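Local coordinates for malonyl CoA:acyl carrier protein malonyltransferase (Streptomyces coelicolor, PDB 1NM2) that probably transfers the malonyl group from malonyl-CoA to holo acyl carrier protein, feeding fatty acid biosynthesis, at residues P160-G165 against A200-H205; S231-R236 against V252-R257. All coordinates share one frame; numbering follows the deposited sequence.

Contact 1: P160-G165 against A200-H205; sequences PANVNG and AFHTRH. With ACY (acetic acid), chain D.
The imidazole of His202 meets the amide of Asn162 at a slant, with the two planes 50° apart; ND2 of Asn162 comes to 4.2 Å from CD2 of His202. Ala161 O also approaches this ring obliquely. At the ring's edge, in its plane, lies the methyl carbon of a bound acetic acid. The ring of Phe201 meets the same ligand obliquely, CD1 lying 3.7 Å from acetate O. The site is the acyltransferase active site of an alpha/beta hydrolase-like core, and Ser98, in what fits a GxSxG nucleophile elbow, hydrogen-bonds NE2 of His202. Serine and histidine so paired are consistent with the catalytic dyad of this family. The acetate, which mimics a malonyl group, is also bonded to Ser98 and Arg123. Its OXT receives only a weak bond from His202 NE2, at 3.2 Å. The other ring nitrogen, ND1, is hydrogen-bonded to the backbone oxygen of Asn254. With chi1 at -61°, the ring sits beside its own backbone N and reaches the acetate. Replacing His202 with alanine is likely to leave Ser98 without its imidazole partner and to open a gap beside the acetate. At the CB atoms the contact is van der Waals. CB of Ala161 lies 3.9 Å from CB of His202 and 3.6 Å from Phe201 O. Ala161 and Asn162 form a classic beta bulge opposite Val170. Thr203 OG1 accepts from His205 N, an ST turn, and separately donates to Ala200 O. Asn162 ND2 donates to Ala161 O at 2.9 Å, nearly straight at 174°, from above the carbonyl plane.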
loop_
_atom_site.group_PDB
_atom_site.type_symbol
_atom_site.label_atom_id
_atom_site.label_comp_id
_atom_site.label_asym_id
_atom_site.label_seq_id
_atom_site.Cartn_x
_atom_site.Cartn_y
_atom_site.Cartn_z
ATOM N N PRO A 160 10.552 -13.527 1.898
ATOM C CA PRO A 160 10.592 -12.363 1.010
ATOM C C PRO A 160 9.250 -11.639 1.112
ATOM O O PRO A 160 8.375 -11.803 0.258
ATOM C CB PRO A 160 10.825 -12.993 -0.359
ATOM C CG PRO A 160 10.044 -14.271 -0.255
ATOM C CD PRO A 160 10.407 -14.776 1.130
ATOM N N ALA A 161 9.102 -10.850 2.172
ATOM C CA ALA A 161 7.878 -10.100 2.457
ATOM C C ALA A 161 7.432 -9.147 1.352
ATOM O O ALA A 161 6.236 -8.941 1.141
ATOM C CB ALA A 161 8.044 -9.337 3.767
ATOM N N ASN A 162 8.397 -8.553 0.658
ATOM C CA ASN A 162 8.104 -7.633 -0.432
ATOM C C ASN A 162 8.899 -8.015 -1.671
ATOM O O ASN A 162 10.123 -8.125 -1.615
ATOM C CB ASN A 162 8.511 -6.193 -0.084
ATOM C CG ASN A 162 7.433 -5.408 0.647
ATOM O OD1 ASN A 162 7.497 -4.184 0.687
ATOM N ND2 ASN A 162 6.465 -6.089 1.241
ATOM N N VAL A 163 8.200 -8.229 -2.779
ATOM C CA VAL A 163 8.843 -8.503 -4.066
ATOM C C VAL A 163 8.225 -7.376 -4.886
ATOM O O VAL A 163 7.140 -7.517 -5.451
ATOM C CB VAL A 163 8.454 -9.873 -4.641
ATOM C CG1 VAL A 163 9.187 -10.108 -5.961
ATOM C CG2 VAL A 163 8.830 -10.969 -3.647
ATOM N N ASN A 164 8.920 -6.246 -4.920
ATOM C CA ASN A 164 8.415 -5.050 -5.581
ATOM C C ASN A 164 8.739 -4.775 -7.036
ATOM O O ASN A 164 8.336 -3.740 -7.562
ATOM C CB ASN A 164 8.800 -3.832 -4.747
ATOM C CG ASN A 164 8.268 -3.918 -3.337
ATOM O OD1 ASN A 164 7.168 -4.426 -3.114
ATOM N ND2 ASN A 164 9.035 -3.420 -2.378
ATOM N N GLY A 165 9.449 -5.686 -7.689
ATOM C CA GLY A 165 9.783 -5.475 -9.084
ATOM C C GLY A 165 11.064 -4.683 -9.236
ATOM O O GLY A 165 11.590 -4.150 -8.258
ATOM N N ALA A 200 7.780 -7.850 11.441
ATOM C CA ALA A 200 7.839 -8.624 10.214
ATOM C C ALA A 200 6.472 -8.708 9.547
ATOM O O ALA A 200 5.831 -9.758 9.557
ATOM C CB ALA A 200 8.368 -10.027 10.514
ATOM N N PHE A 201 6.024 -7.593 8.973
ATOM C CA PHE A 201 4.738 -7.570 8.287
ATOM C C PHE A 201 4.862 -8.502 7.093
ATOM O O PHE A 201 5.968 -8.745 6.608
ATOM C CB PHE A 201 4.419 -6.153 7.799
ATOM C CG PHE A 201 4.331 -5.133 8.900
ATOM C CD1 PHE A 201 4.616 -3.795 8.645
ATOM C CD2 PHE A 201 3.946 -5.501 10.185
ATOM C CE1 PHE A 201 4.520 -2.835 9.656
ATOM C CE2 PHE A 201 3.846 -4.552 11.201
ATOM C CZ PHE A 201 4.135 -3.215 10.934
ATOM N N HIS A 202 3.731 -9.029 6.638
ATOM C CA HIS A 202 3.683 -9.931 5.498
ATOM C C HIS A 202 4.436 -11.245 5.674
ATOM O O HIS A 202 5.028 -11.768 4.730
ATOM C CB HIS A 202 4.143 -9.184 4.248
ATOM C CG HIS A 202 3.277 -8.006 3.925
ATOM N ND1 HIS A 202 1.974 -8.144 3.498
ATOM C CD2 HIS A 202 3.482 -6.677 4.086
ATOM C CE1 HIS A 202 1.411 -6.951 3.416
ATOM N NE2 HIS A 202 2.305 -6.044 3.768
ATOM N N THR A 203 4.379 -11.772 6.895
ATOM C CA THR A 203 4.995 -13.051 7.249
ATOM C C THR A 203 4.060 -13.713 8.262
ATOM O O THR A 203 3.108 -13.086 8.749
ATOM C CB THR A 203 6.373 -12.886 7.932
ATOM O OG1 THR A 203 6.183 -12.397 9.268
ATOM C CG2 THR A 203 7.254 -11.929 7.149
ATOM N N ARG A 204 4.338 -14.974 8.581
ATOM C CA ARG A 204 3.529 -15.726 9.533
ATOM C C ARG A 204 3.505 -15.047 10.899
ATOM O O ARG A 204 2.657 -15.355 11.744
ATOM C CB ARG A 204 4.082 -17.144 9.696
ATOM C CG ARG A 204 5.436 -17.198 10.391
ATOM C CD ARG A 204 5.798 -18.623 10.793
ATOM N NE ARG A 204 7.003 -18.663 11.617
ATOM C CZ ARG A 204 8.207 -18.291 11.194
ATOM N NH1 ARG A 204 8.370 -17.850 9.952
ATOM N NH2 ARG A 204 9.249 -18.351 12.016
ATOM N N HIS A 205 4.449 -14.142 11.132
ATOM C CA HIS A 205 4.478 -13.443 12.406
ATOM C C HIS A 205 3.239 -12.567 12.575
ATOM O O HIS A 205 2.961 -12.092 13.672
ATOM C CB HIS A 205 5.756 -12.604 12.536
ATOM C CG HIS A 205 6.969 -13.413 12.875
ATOM N ND1 HIS A 205 7.973 -13.673 11.965
ATOM C CD2 HIS A 205 7.318 -14.058 14.013
ATOM C CE1 HIS A 205 8.885 -14.445 12.528
ATOM N NE2 HIS A 205 8.511 -14.694 13.770
HETATM C C ACY D . 2.200 -2.927 5.667
HETATM O O ACY D . 2.315 -1.898 6.453
HETATM O OXT ACY D . 1.163 -3.653 5.492
HETATM C CH3 ACY D . 3.467 -3.248 4.891
#

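Contact 2: S231-R236 against V252-R257; sequences SNKDGR and VANPVR
Asn232 lays its amide alongside Val256, the two side chains pointing the same way, and OD1 comes to 3.6 Å from CG1 of Val256. The amide itself is spent on the probable nucleophile elbow: OD1 accepts from Ser98 N and ND2 donates to Gly96 O. With CG beside the backbone N (chi1 -79°), the amide runs along the valine. The backbone of Asn232 makes the direct hydrogen bond of the contact, from Arg257 N to Asn232 O, at 2.8 Å and 150°. It joins the loop after strand 228-229 to the short edge strand 256-257. Arg257 stands at the N-cap position of helix 258-267. CB and CG of Arg257 pack against the carbonyl oxygens of Asn232 and Lys233, CG lying 3.6 Å from Lys233 O. Bends at chi2 and chi3 then carry the guanidinium away from the loop, where NH1 forms a salt bridge with Asp259. A water bridges two carbonyls, donating to Lys233 O at 2.8 Å and to Pro255 O at 2.9 Å. At the more open end, CD of Lys233 lies 3.8 Å from OD1 of Asn254, and their side chains cross at a slant. Within the loop, an ST turn at Ser231 and an Asx turn at Asp234 shape the chain. The link is therefore made chiefly by backbone polar groups and a water, while the side-chain amide of Asn232 is left to hold Ser98 and Gly96.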
loop_
_atom_site.group_PDB
_atom_site.type_symbol
_atom_site.label_atom_id
_atom_site.label_comp_id
_atom_site.label_asym_id
_atom_site.label_seq_id
_atom_site.Cartn_x
_atom_site.Cartn_y
_atom_site.Cartn_z
ATOM N N SER A 231 -4.705 -7.947 -7.413
ATOM C CA SER A 231 -4.270 -8.311 -6.060
ATOM C C SER A 231 -2.783 -8.587 -5.803
ATOM O O SER A 231 -2.099 -9.228 -6.608
ATOM C CB SER A 231 -5.098 -9.518 -5.590
ATOM O OG SER A 231 -4.575 -10.102 -4.408
ATOM N N ASN A 232 -2.311 -8.114 -4.645
ATOM C CA ASN A 232 -0.925 -8.273 -4.188
ATOM C C ASN A 232 -0.477 -9.719 -4.001
ATOM O O ASN A 232 0.706 -10.030 -4.115
ATOM C CB ASN A 232 -0.724 -7.580 -2.838
ATOM C CG ASN A 232 -0.562 -6.088 -2.954
ATOM O OD1 ASN A 232 -0.350 -5.412 -1.954
ATOM N ND2 ASN A 232 -0.658 -5.562 -4.171
ATOM N N LYS A 233 -1.419 -10.588 -3.661
ATOM C CA LYS A 233 -1.108 -11.993 -3.415
ATOM C C LYS A 233 -0.383 -12.685 -4.560
ATOM O O LYS A 233 0.645 -13.328 -4.361
ATOM C CB LYS A 233 -2.400 -12.762 -3.101
ATOM C CG LYS A 233 -2.277 -14.282 -3.152
ATOM C CD LYS A 233 -2.297 -14.895 -1.768
ATOM C CE LYS A 233 -2.578 -16.395 -1.823
ATOM N NZ LYS A 233 -1.573 -17.136 -2.631
ATOM N N ASP A 234 -0.924 -12.543 -5.760
ATOM C CA ASP A 234 -0.371 -13.209 -6.924
ATOM C C ASP A 234 -0.503 -12.380 -8.201
ATOM O O ASP A 234 -0.340 -12.903 -9.300
ATOM C CB ASP A 234 -1.108 -14.530 -7.099
ATOM C CG ASP A 234 -2.612 -14.343 -7.141
ATOM O OD1 ASP A 234 -3.341 -15.347 -7.039
ATOM O OD2 ASP A 234 -3.067 -13.183 -7.276
ATOM N N GLY A 235 -0.815 -11.096 -8.054
ATOM C CA GLY A 235 -0.958 -10.234 -9.215
ATOM C C GLY A 235 -2.152 -10.548 -10.106
ATOM O O GLY A 235 -2.222 -10.077 -11.243
ATOM N N ARG A 236 -3.101 -11.328 -9.606
ATOM C CA ARG A 236 -4.271 -11.670 -10.410
ATOM C C ARG A 236 -5.446 -10.715 -10.216
ATOM O O ARG A 236 -5.559 -10.035 -9.195
ATOM C CB ARG A 236 -4.736 -13.095 -10.102
ATOM C CG ARG A 236 -3.754 -14.180 -10.516
ATOM C CD ARG A 236 -4.343 -15.562 -10.288
ATOM N NE ARG A 236 -3.402 -16.622 -10.650
ATOM C CZ ARG A 236 -3.687 -17.919 -10.612
ATOM N NH1 ARG A 236 -4.892 -18.325 -10.228
ATOM N NH2 ARG A 236 -2.767 -18.812 -10.957
ATOM N N VAL A 252 -1.988 -9.551 5.231
ATOM C CA VAL A 252 -1.152 -9.011 6.301
ATOM C C VAL A 252 -0.066 -10.022 6.663
ATOM O O VAL A 252 0.967 -9.655 7.234
ATOM C CB VAL A 252 -1.972 -8.669 7.577
ATOM C CG1 VAL A 252 -3.092 -7.685 7.234
ATOM C CG2 VAL A 252 -2.524 -9.934 8.206
ATOM N N ALA A 253 -0.292 -11.289 6.316
ATOM C CA ALA A 253 0.677 -12.342 6.620
ATOM C C ALA A 253 1.273 -13.031 5.390
ATOM O O ALA A 253 1.986 -14.036 5.510
ATOM C CB ALA A 253 0.037 -13.382 7.535
ATOM N N ASN A 254 0.984 -12.496 4.209
ATOM C CA ASN A 254 1.493 -13.060 2.962
ATOM C C ASN A 254 2.372 -12.034 2.242
ATOM O O ASN A 254 2.142 -10.832 2.340
ATOM C CB ASN A 254 0.329 -13.444 2.032
ATOM C CG ASN A 254 -0.276 -14.804 2.355
ATOM O OD1 ASN A 254 -1.384 -15.113 1.912
ATOM N ND2 ASN A 254 0.449 -15.627 3.101
ATOM N N PRO A 255 3.389 -12.503 1.501
ATOM C CA PRO A 255 4.292 -11.607 0.763
ATOM C C PRO A 255 3.540 -10.688 -0.212
ATOM O O PRO A 255 2.498 -11.065 -0.754
ATOM C CB PRO A 255 5.202 -12.579 0.016
ATOM C CG PRO A 255 5.271 -13.763 0.948
ATOM C CD PRO A 255 3.822 -13.909 1.373
ATOM N N VAL A 256 4.075 -9.491 -0.435
ATOM C CA VAL A 256 3.475 -8.539 -1.367
ATOM C C VAL A 256 4.148 -8.733 -2.728
ATOM O O VAL A 256 5.314 -8.382 -2.908
ATOM C CB VAL A 256 3.698 -7.070 -0.917
ATOM C CG1 VAL A 256 3.230 -6.116 -2.006
ATOM C CG2 VAL A 256 2.938 -6.790 0.386
ATOM N N ARG A 257 3.418 -9.301 -3.683
ATOM C CA ARG A 257 3.980 -9.519 -5.007
ATOM C C ARG A 257 3.628 -8.371 -5.938
ATOM O O ARG A 257 2.855 -8.539 -6.884
ATOM C CB ARG A 257 3.483 -10.844 -5.595
ATOM C CG ARG A 257 4.004 -12.069 -4.844
ATOM C CD ARG A 257 5.529 -12.048 -4.768
ATOM N NE ARG A 257 6.141 -12.116 -6.092
ATOM C CZ ARG A 257 6.182 -13.213 -6.843
ATOM N NH1 ARG A 257 6.758 -13.182 -8.041
ATOM N NH2 ARG A 257 5.663 -14.348 -6.393
HETATM O O HOH W 1 1.964 -13.691 -1.913
#

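How the contacts relate
From the N terminus, strand 159-165 comes first. The chain then passes through strand 168-172, helix 175-183 and strand 189-194 before 200-205 returns to it, closing contact 1. Helix 207-217 and strand 228-229 follow. Contact 2 opens at 231-236 and closes over helix 241-251 at 252-257. The two loops are in series, neither nested nor crossed. Their centres are about 9 Å apart, and they meet through strand 256-257, parallel neighbour of 159-165: Ala161 O lies 2.7 Å from Val256 N, a probable hydrogen bond. Thr203 and Ala253 also pack together. The mixed sheet is thus tied to the loop leaving the edge of the parallel sheet.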